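4-hydroxy-tetrahydrodipicolinate synthase (Thermotoga maritima, PDB 1O5K) catalyses the condensation of pyruvate with aspartate-beta-semialdehyde to 4-hydroxy-tetrahydrodipicolinate, a step of lysine biosynthesis, and works as a homotetramer built as a dimer of dimers. Local coordinates at residues 122-125 against 126-130; 217-220 against 221-224; 66-69 against 70-74; 183-186 against 187-191. All blocks are in the same frame, centred on the assembly; numbering follows the deposited sequence.

Contact 1 (122-125 against 126-130)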
loop_
_atom_site.group_PDB
_atom_site.type_symbol
_atom_site.label_atom_id
_atom_site.label_comp_id
_atom_site.label_asym_id
_atom_site.label_seq_id
_atom_site.Cartn_x
_atom_site.Cartn_y
_atom_site.Cartn_z
ATOM N N THR A 122 3.447 -20.459 3.061
ATOM C CA THR A 122 2.024 -20.402 3.258
ATOM C C THR A 122 1.716 -20.440 4.770
ATOM O O THR A 122 2.584 -20.769 5.584
ATOM C CB THR A 122 1.363 -21.534 2.549
ATOM O OG1 THR A 122 1.744 -22.779 3.127
ATOM C CG2 THR A 122 1.757 -21.575 1.017
ATOM N N GLN A 123 0.470 -20.118 5.128
ATOM C CA GLN A 123 0.056 -20.164 6.523
ATOM C C GLN A 123 0.229 -21.591 7.082
ATOM O O GLN A 123 0.733 -21.780 8.182
ATOM C CB GLN A 123 -1.384 -19.668 6.699
ATOM C CG GLN A 123 -1.527 -18.201 6.304
ATOM C CD GLN A 123 -0.726 -17.281 7.157
ATOM O OE1 GLN A 123 -0.953 -17.221 8.358
ATOM N NE2 GLN A 123 0.216 -16.552 6.560
ATOM N N GLU A 124 -0.167 -22.587 6.304
ATOM C CA GLU A 124 0.074 -23.974 6.694
ATOM C C GLU A 124 1.569 -24.295 6.898
ATOM O O GLU A 124 1.921 -25.007 7.811
ATOM C CB GLU A 124 -0.557 -24.928 5.679
ATOM C CG GLU A 124 -0.391 -26.415 5.972
ATOM C CD GLU A 124 -1.060 -26.866 7.252
ATOM O OE1 GLU A 124 -1.946 -26.152 7.779
ATOM O OE2 GLU A 124 -0.717 -27.983 7.732
ATOM N N GLY A 125 2.409 -23.776 6.004
ATOM C CA GLY A 125 3.855 -23.899 6.109
ATOM C C GLY A 125 4.358 -23.333 7.411
ATOM O O GLY A 125 5.208 -23.934 8.074
ATOM N N LEU A 126 3.856 -22.150 7.782
ATOM C CA LEU A 126 4.223 -21.584 9.069
ATOM C C LEU A 126 3.824 -22.474 10.239
ATOM O O LEU A 126 4.581 -22.686 11.159
ATOM C CB LEU A 126 3.576 -20.209 9.252
ATOM C CG LEU A 126 4.101 -19.159 8.314
ATOM C CD1 LEU A 126 3.245 -17.883 8.398
ATOM C CD2 LEU A 126 5.595 -18.820 8.648
ATOM N N TYR A 127 2.610 -22.980 10.215
ATOM C CA TYR A 127 2.183 -23.915 11.235
ATOM C C TYR A 127 3.121 -25.109 11.296
ATOM O O TYR A 127 3.577 -25.473 12.395
ATOM C CB TYR A 127 0.763 -24.360 10.949
ATOM C CG TYR A 127 0.240 -25.362 11.919
ATOM C CD1 TYR A 127 -0.174 -24.977 13.184
ATOM C CD2 TYR A 127 0.135 -26.674 11.574
ATOM C CE1 TYR A 127 -0.701 -25.932 14.088
ATOM C CE2 TYR A 127 -0.364 -27.646 12.468
ATOM C CZ TYR A 127 -0.777 -27.257 13.731
ATOM O OH TYR A 127 -1.319 -28.221 14.598
ATOM N N GLN A 128 3.393 -25.732 10.138
ATOM C CA GLN A 128 4.261 -26.909 10.104
ATOM C C GLN A 128 5.687 -26.632 10.598
ATOM O O GLN A 128 6.284 -27.500 11.243
ATOM C CB GLN A 128 4.238 -27.582 8.716
ATOM C CG GLN A 128 2.920 -28.238 8.391
ATOM C CD GLN A 128 2.631 -29.446 9.246
ATOM O OE1 GLN A 128 3.541 -30.032 9.824
ATOM N NE2 GLN A 128 1.363 -29.835 9.319
ATOM N N HIS A 129 6.222 -25.444 10.263
ATOM C CA HIS A 129 7.540 -24.981 10.709
ATOM C C HIS A 129 7.618 -24.957 12.239
ATOM O O HIS A 129 8.487 -25.582 12.813
ATOM C CB HIS A 129 7.810 -23.598 10.103
ATOM C CG HIS A 129 9.073 -22.939 10.541
ATOM N ND1 HIS A 129 10.319 -23.274 10.043
ATOM C CD2 HIS A 129 9.261 -21.874 11.354
ATOM C CE1 HIS A 129 11.222 -22.447 10.557
ATOM N NE2 HIS A 129 10.605 -21.594 11.363
ATOM N N TYR A 130 6.676 -24.257 12.879
ATOM C CA TYR A 130 6.661 -24.143 14.350
ATOM C C TYR A 130 6.341 -25.489 15.000
ATOM O O TYR A 130 6.898 -25.812 16.051
ATOM C CB TYR A 130 5.690 -23.058 14.771
ATOM C CG TYR A 130 6.224 -21.675 14.461
ATOM C CD1 TYR A 130 7.306 -21.150 15.192
ATOM C CD2 TYR A 130 5.709 -20.900 13.421
ATOM C CE1 TYR A 130 7.853 -19.935 14.830
ATOM C CE2 TYR A 130 6.231 -19.671 13.119
ATOM C CZ TYR A 130 7.308 -19.198 13.831
ATOM O OH TYR A 130 7.844 -17.949 13.504
#

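Contact 2 (217-220 against 221-224)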
loop_
_atom_site.group_PDB
_atom_site.type_symbol
_atom_site.label_atom_id
_atom_site.label_comp_id
_atom_site.label_asym_id
_atom_site.label_seq_id
_atom_site.Cartn_x
_atom_site.Cartn_y
_atom_site.Cartn_z
ATOM N N VAL A 217 6.313 -5.612 25.839
ATOM C CA VAL A 217 7.068 -5.253 24.656
ATOM C C VAL A 217 8.448 -5.877 24.626
ATOM O O VAL A 217 9.098 -6.004 25.648
ATOM C CB VAL A 217 7.206 -3.715 24.479
ATOM C CG1 VAL A 217 7.840 -3.074 25.735
ATOM C CG2 VAL A 217 7.980 -3.315 23.192
ATOM N N ILE A 218 8.834 -6.345 23.438
ATOM C CA ILE A 218 10.206 -6.719 23.171
ATOM C C ILE A 218 10.766 -5.516 22.381
ATOM O O ILE A 218 10.401 -5.272 21.221
ATOM C CB ILE A 218 10.343 -8.058 22.462
ATOM C CG1 ILE A 218 9.889 -9.192 23.412
ATOM C CG2 ILE A 218 11.828 -8.221 22.029
ATOM C CD1 ILE A 218 9.692 -10.575 22.724
ATOM N N SER A 219 11.566 -4.726 23.111
ATOM C CA SER A 219 11.845 -3.327 22.805
ATOM C C SER A 219 13.201 -3.061 22.209
ATOM O O SER A 219 14.187 -3.633 22.592
ATOM C CB SER A 219 11.755 -2.521 24.113
ATOM O OG SER A 219 11.974 -1.136 23.909
ATOM N N VAL A 220 13.229 -2.087 21.321
ATOM C CA VAL A 220 14.511 -1.488 20.842
ATOM C C VAL A 220 14.870 -0.262 21.719
ATOM O O VAL A 220 16.016 -0.062 22.168
ATOM C CB VAL A 220 14.333 -1.069 19.430
ATOM C CG1 VAL A 220 15.513 -0.215 18.932
ATOM C CG2 VAL A 220 14.160 -2.321 18.511
ATOM N N VAL A 221 13.872 0.581 21.951
ATOM C CA VAL A 221 14.048 1.803 22.736
ATOM C C VAL A 221 14.618 1.560 24.120
ATOM O O VAL A 221 15.340 2.413 24.646
ATOM C CB VAL A 221 12.686 2.614 22.879
ATOM C CG1 VAL A 221 12.920 3.828 23.721
ATOM C CG2 VAL A 221 12.130 3.073 21.516
ATOM N N SER A 222 14.245 0.452 24.766
ATOM C CA SER A 222 14.796 0.151 26.050
ATOM C C SER A 222 16.316 -0.019 26.092
ATOM O O SER A 222 16.887 -0.004 27.188
ATOM C CB SER A 222 14.150 -1.101 26.650
ATOM O OG SER A 222 14.353 -2.259 25.841
ATOM N N ASN A 223 16.988 -0.193 24.941
ATOM C CA ASN A 223 18.450 -0.165 24.958
ATOM C C ASN A 223 18.978 1.135 25.552
ATOM O O ASN A 223 19.980 1.143 26.266
ATOM C CB ASN A 223 19.006 -0.311 23.552
ATOM C CG ASN A 223 19.079 -1.763 23.079
ATOM O OD1 ASN A 223 20.076 -2.470 23.333
ATOM N ND2 ASN A 223 18.047 -2.201 22.331
ATOM N N VAL A 224 18.313 2.243 25.232
ATOM C CA VAL A 224 18.751 3.546 25.691
ATOM C C VAL A 224 17.932 4.098 26.821
ATOM O O VAL A 224 18.471 4.807 27.674
ATOM C CB VAL A 224 18.832 4.592 24.546
ATOM C CG1 VAL A 224 19.850 4.124 23.474
ATOM C CG2 VAL A 224 17.503 4.852 23.933
#

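Contact 3 (66-69 against 70-74)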
loop_
_atom_site.group_PDB
_atom_site.type_symbol
_atom_site.label_atom_id
_atom_site.label_comp_id
_atom_site.label_asym_id
_atom_site.label_seq_id
_atom_site.Cartn_x
_atom_site.Cartn_y
_atom_site.Cartn_z
ATOM N N GLU A 66 30.582 -16.863 17.636
ATOM C CA GLU A 66 30.210 -15.612 18.298
ATOM C C GLU A 66 28.885 -15.663 19.067
ATOM O O GLU A 66 28.761 -15.090 20.158
ATOM C CB GLU A 66 30.162 -14.483 17.243
ATOM C CG GLU A 66 31.541 -14.083 16.816
ATOM C CD GLU A 66 31.542 -13.182 15.601
ATOM O OE1 GLU A 66 30.566 -13.225 14.819
ATOM O OE2 GLU A 66 32.529 -12.431 15.442
ATOM N N ARG A 67 27.903 -16.342 18.493
ATOM C CA ARG A 67 26.608 -16.509 19.127
ATOM C C ARG A 67 26.815 -17.258 20.449
ATOM O O ARG A 67 26.250 -16.872 21.481
ATOM C CB ARG A 67 25.698 -17.359 18.259
ATOM C CG ARG A 67 25.274 -16.732 16.993
ATOM C CD ARG A 67 24.468 -17.706 16.092
ATOM N NE ARG A 67 23.279 -18.238 16.756
ATOM C CZ ARG A 67 22.063 -17.673 16.722
ATOM N NH1 ARG A 67 21.832 -16.553 16.046
ATOM N NH2 ARG A 67 21.070 -18.235 17.376
ATOM N N GLU A 68 27.615 -18.328 20.415
ATOM C CA GLU A 68 27.834 -19.112 21.629
ATOM C C GLU A 68 28.427 -18.219 22.719
ATOM O O GLU A 68 27.959 -18.218 23.855
ATOM C CB GLU A 68 28.734 -20.322 21.361
ATOM C CG GLU A 68 29.200 -20.929 22.668
ATOM C CD GLU A 68 29.843 -22.280 22.519
ATOM O OE1 GLU A 68 30.499 -22.683 23.504
ATOM O OE2 GLU A 68 29.677 -22.918 21.446
ATOM N N LYS A 69 29.421 -17.413 22.356
ATOM C CA LYS A 69 30.084 -16.553 23.320
ATOM C C LYS A 69 29.151 -15.496 23.890
ATOM O O LYS A 69 29.169 -15.239 25.083
ATOM C CB LYS A 69 31.269 -15.831 22.667
ATOM C CG LYS A 69 32.424 -16.726 22.384
ATOM C CD LYS A 69 33.506 -15.965 21.658
ATOM C CE LYS A 69 34.811 -16.789 21.582
ATOM N NZ LYS A 69 35.973 -15.903 21.235
ATOM N N LEU A 70 28.330 -14.907 23.032
ATOM C CA LEU A 70 27.436 -13.849 23.425
ATOM C C LEU A 70 26.335 -14.437 24.308
ATOM O O LEU A 70 25.992 -13.848 25.324
ATOM C CB LEU A 70 26.853 -13.174 22.184
ATOM C CG LEU A 70 25.988 -11.922 22.393
ATOM C CD1 LEU A 70 26.820 -10.770 22.917
ATOM C CD2 LEU A 70 25.345 -11.498 21.109
ATOM N N VAL A 71 25.787 -15.599 23.931
ATOM C CA VAL A 71 24.686 -16.173 24.710
ATOM C C VAL A 71 25.226 -16.552 26.102
ATOM O O VAL A 71 24.606 -16.247 27.141
ATOM C CB VAL A 71 24.062 -17.370 23.998
ATOM C CG1 VAL A 71 23.153 -18.221 24.975
ATOM C CG2 VAL A 71 23.306 -16.861 22.777
ATOM N N SER A 72 26.346 -17.269 26.121
ATOM C CA SER A 72 26.919 -17.732 27.383
ATOM C C SER A 72 27.254 -16.562 28.282
ATOM O O SER A 72 26.980 -16.604 29.501
ATOM C CB SER A 72 28.165 -18.573 27.119
ATOM O OG SER A 72 27.761 -19.771 26.461
ATOM N N ARG A 73 27.831 -15.507 27.702
ATOM C CA ARG A 73 28.192 -14.354 28.521
ATOM C C ARG A 73 26.949 -13.641 29.094
ATOM O O ARG A 73 26.982 -13.171 30.207
ATOM C CB ARG A 73 29.063 -13.366 27.759
ATOM C CG ARG A 73 29.648 -12.249 28.630
ATOM C CD ARG A 73 30.500 -12.830 29.803
ATOM N NE ARG A 73 30.842 -11.865 30.843
ATOM C CZ ARG A 73 31.185 -12.191 32.109
ATOM N NH1 ARG A 73 31.202 -13.456 32.522
ATOM N NH2 ARG A 73 31.499 -11.244 32.988
ATOM N N THR A 74 25.849 -13.585 28.337
ATOM C CA THR A 74 24.624 -12.955 28.817
ATOM C C THR A 74 24.094 -13.736 30.017
ATOM O O THR A 74 23.799 -13.170 31.083
ATOM C CB THR A 74 23.574 -12.943 27.726
ATOM O OG1 THR A 74 24.121 -12.312 26.548
ATOM C CG2 THR A 74 22.384 -12.099 28.181
HETATM O O HOH W 1 29.946 -21.355 25.566
#

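Contact 4 (183-186 against 187-191)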
loop_
_atom_site.group_PDB
_atom_site.type_symbol
_atom_site.label_atom_id
_atom_site.label_comp_id
_atom_site.label_asym_id
_atom_site.label_seq_id
_atom_site.Cartn_x
_atom_site.Cartn_y
_atom_site.Cartn_z
ATOM N N ASP A 183 -5.076 -6.179 17.632
ATOM C CA ASP A 183 -6.324 -6.464 18.333
ATOM C C ASP A 183 -6.695 -7.949 18.219
ATOM O O ASP A 183 -6.983 -8.587 19.211
ATOM C CB ASP A 183 -7.414 -5.592 17.739
ATOM C CG ASP A 183 -8.744 -5.799 18.390
ATOM O OD1 ASP A 183 -9.573 -6.499 17.789
ATOM O OD2 ASP A 183 -9.023 -5.307 19.472
ATOM N N ARG A 184 -6.629 -8.475 17.007
ATOM C CA ARG A 184 -7.024 -9.848 16.720
ATOM C C ARG A 184 -6.012 -10.900 17.200
ATOM O O ARG A 184 -6.418 -11.958 17.687
ATOM C CB ARG A 184 -7.320 -10.001 15.242
ATOM C CG ARG A 184 -8.659 -9.468 14.883
ATOM C CD ARG A 184 -9.824 -10.388 15.367
ATOM N NE ARG A 184 -10.102 -11.458 14.405
ATOM C CZ ARG A 184 -11.134 -12.323 14.464
ATOM N NH1 ARG A 184 -11.268 -13.235 13.512
ATOM N NH2 ARG A 184 -12.018 -12.300 15.458
ATOM N N THR A 185 -4.717 -10.628 17.068
ATOM C CA THR A 185 -3.686 -11.499 17.616
ATOM C C THR A 185 -3.885 -11.676 19.113
ATOM O O THR A 185 -3.967 -12.799 19.580
ATOM C CB THR A 185 -2.325 -10.977 17.289
ATOM O OG1 THR A 185 -2.121 -11.104 15.861
ATOM C CG2 THR A 185 -1.275 -11.792 17.885
ATOM N N VAL A 186 -4.045 -10.582 19.845
ATOM C CA VAL A 186 -4.292 -10.677 21.273
ATOM C C VAL A 186 -5.575 -11.463 21.549
ATOM O O VAL A 186 -5.563 -12.396 22.327
ATOM C CB VAL A 186 -4.374 -9.327 21.967
ATOM C CG1 VAL A 186 -4.761 -9.535 23.449
ATOM C CG2 VAL A 186 -3.039 -8.623 21.879
ATOM N N SER A 187 -6.689 -11.070 20.921
ATOM C CA SER A 187 -8.012 -11.666 21.204
ATOM C C SER A 187 -8.010 -13.162 20.877
ATOM O O SER A 187 -8.431 -14.005 21.679
ATOM C CB SER A 187 -9.073 -10.987 20.325
ATOM O OG SER A 187 -10.328 -11.661 20.500
ATOM N N LEU A 188 -7.542 -13.505 19.681
ATOM C CA LEU A 188 -7.762 -14.879 19.225
ATOM C C LEU A 188 -6.802 -15.840 19.906
ATOM O O LEU A 188 -7.180 -16.974 20.201
ATOM C CB LEU A 188 -7.614 -14.963 17.733
ATOM C CG LEU A 188 -8.725 -14.372 16.864
ATOM C CD1 LEU A 188 -8.475 -14.779 15.441
ATOM C CD2 LEU A 188 -10.144 -14.844 17.309
ATOM N N THR A 189 -5.533 -15.426 20.114
ATOM C CA THR A 189 -4.566 -16.339 20.764
ATOM C C THR A 189 -4.968 -16.640 22.228
ATOM O O THR A 189 -4.904 -17.786 22.682
ATOM C CB THR A 189 -3.107 -15.866 20.690
ATOM O OG1 THR A 189 -2.964 -14.591 21.330
ATOM C CG2 THR A 189 -2.609 -15.673 19.241
ATOM N N LYS A 190 -5.442 -15.617 22.947
ATOM C CA LYS A 190 -5.783 -15.781 24.339
ATOM C C LYS A 190 -7.066 -16.507 24.501
ATOM O O LYS A 190 -7.291 -17.159 25.510
ATOM C CB LYS A 190 -5.827 -14.429 25.054
ATOM C CG LYS A 190 -4.400 -13.924 25.269
ATOM C CD LYS A 190 -4.286 -12.585 25.970
ATOM C CE LYS A 190 -2.822 -12.076 26.004
ATOM N NZ LYS A 190 -1.929 -12.789 27.016
ATOM N N GLN A 191 -7.924 -16.412 23.505
ATOM C CA GLN A 191 -9.094 -17.277 23.455
ATOM C C GLN A 191 -8.715 -18.739 23.226
ATOM O O GLN A 191 -9.419 -19.658 23.695
ATOM C CB GLN A 191 -10.029 -16.856 22.358
ATOM C CG GLN A 191 -10.847 -15.635 22.636
ATOM C CD GLN A 191 -11.877 -15.388 21.504
ATOM O OE1 GLN A 191 -12.553 -16.330 21.061
ATOM N NE2 GLN A 191 -11.980 -14.132 21.038
#

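Contact 1 (122-125 against 126-130)
Leu126 N reaches back to Thr122 O at 2.9 Å and closes the first turn of helix 123-134. Thr122 is the N-cap of this helix: its OG1 accepts from Gly125 N at 3.1 Å. The Leu126 side chain lies beside that of Gln123, pointing the same way, with CD1 3.8 Å from Gln123 NE2. This amide is anchored elsewhere, its OE1 on Thr158 and Leu155 N and its NE2 on Asn153 O. Tyr127 bonds through its N to Gln123 O, and its ring, in cation-pi contact with Arg161, carries OH to Asp165. Gln128 makes the polar side-chain link: NE2 donates to Glu124 OE2 at 3.2 Å, almost straight at 172°. The carboxylate oxygen lies in the amide plane of Gln128 and is met nearly along its C-O axis, although carboxylate and amide planes stand 53° apart. Both chains bend at their second torsion, which brings their ends together over one turn. His129 N bonds to Gly125 O at 2.8 Å, while its ring turns off to Thr93 through ND1. Glu124 OE1 is in a salt bridge with Arg161, leaving OE2 to Gln128. The carboxylate is thus gripped at both oxygens by different partners, which fixes its rotation, and the nearby arginine would be expected to favour its ionised form.

Contact 2 (217-220 against 221-224)
Ser219, the last residue of strand 216-219, turns its OG onto Ser222 N at 2.9 Å, with an N-H...O angle of 164°. With OG trans to the backbone N (chi1 -178°), Ser219 directs its hydroxyl forward along the chain, and its CB comes within 3.1 Å of Ser222 OG. Asp203 also bonds to Ser219 OG and, through its other carboxylate oxygen, to the N atoms of Val220 and Val221; Ser222 OG is held by Thr19. The arrangement lies at the C-terminal end of a strand of the TIM barrel, where active sites of this fold are found; the neighbouring strand residue Ile218 is predicted to bind pyruvate, and here the chain leaves the sheet in a short turn before helix 226-237. Val220 supplies the second anchor: its O accepts from Asn223 N at 2.9 Å and from Asn223 ND2 at 3.0 Å. The backbone N comes from above the carbonyl plane, 46° out of it, whereas the amide nitrogen lies closer to that plane. Asn223 ND2 also serves Ala20 O, and OD1 takes Val22 N, stitching the turn to strand 16-20 and the residues after it. The Val220 side chain packs on Thr56, a predicted pyruvate-binding residue.

Contact 3 (66-69 against 70-74)
Leu70, Val71, Ser72 and Arg73 each donate their N to the O of the residue four places earlier, Glu66, Arg67, Glu68 and Lys69, in regular alpha-helical turns of helix 64-78. Within this frame Val71 sets CG2 against Arg67 O at 3.2 Å, a close brush of methyl on carbonyl. Ser72 is the polar junction. Its CB lies 3.3 Å from Glu68 O, and OG, opposite the carbonyl carbon at chi1 -67° and thus on the side of its own N, comes to 3.0 Å from the same oxygen. A water 2.8 Å from Ser72 OG donates to Glu68 OE1 at 2.5 Å, bridging the end of the extended glutamate to the serine one turn on. Leu70 instead faces the barrel, against Val52 and Leu53. Two residues beyond Ser72, Thr74 N and Thr74 OG1 (2.7 Å) meet Leu70 O from opposite faces of its plane, the hydroxyl also meeting Tyr35. Arg73 sends its guanidinium to Glu76, a ligand of the calcium ion, and to Glu36. The chemistry is therefore divided around the helix: Leu70 and Val71 bring aliphatic groups to the strands and helix 93-106, with the polar Thr74 beside them held by its bonds to Leu70 O and Tyr35, while the Glu68-Ser72 edge is tied through water, and Arg73, paired with Glu76, would be expected to offset part of the negative charge there.

Contact 4 (183-186 against 187-191)
The backbone from Asp183 to Gln191 is regular alpha helix, with Ser187, Leu188, Thr189 and Lys190 donating their N to the O of Asp183, Arg184, Thr185 and Val186; the last of these bonds is the longest, Lys190 N to Val186 O at 3.3 Å. Arg184 folds back over Leu188, its chain bent at chi2 and chi3 (-73° and -85°), and the two side chains cross obliquely. Leu188 CD1 sits 3.6 Å above one face of the guanidinium plane of Arg184, offset toward its rim, and CD2 lies 3.7 Å from NH2, so the two methyls of Leu188 lie against one side of the guanidinium. Thr189 tucks OG1 between its backbone N and carbonyl carbon (chi1 60°), from where it donates to Thr185 O at 2.7 Å. Its own N reaches that oxygen from the opposite face at 3.1 Å, giving the carbonyl two donors. Lys190 runs alongside Val186, CD 4.0 Å from Val186 CG1, before NZ reaches Asp215 and Phe196 O. On another side Asp183 OD2 meets Arg249, Tyr208 and His248 of a neighbouring subunit, while Leu188 and Thr189 lean on helix 156-165. The helix thus has one side on its own barrel and another on a neighbouring subunit, an outer-layer helix of a TIM barrel used for assembly in this homotetrameric enzyme.

How the contacts relate
All four contacts are local, following one another along the chain in series, and none nests within or crosses another. Contact 3 comes first, on helix 64-78 between strands 49-52 and 84-87. Contact 1 follows at the start of helix 123-134, in the unit joining strands 110-114 and 141-144, and contact 4 on helix 179-192, beyond strand 169-171. Contact 2 comes last, closing the turn after strand 216-219 near the chain centre. Contacts 3 and 4 lie on opposite sides of that centre, about 34 Å apart between centres; contacts 1 and 4 are nearer, at about 19 Å between centres, each touching helix 156-165. Contacts 1 and 4 also meet different neighbouring subunits.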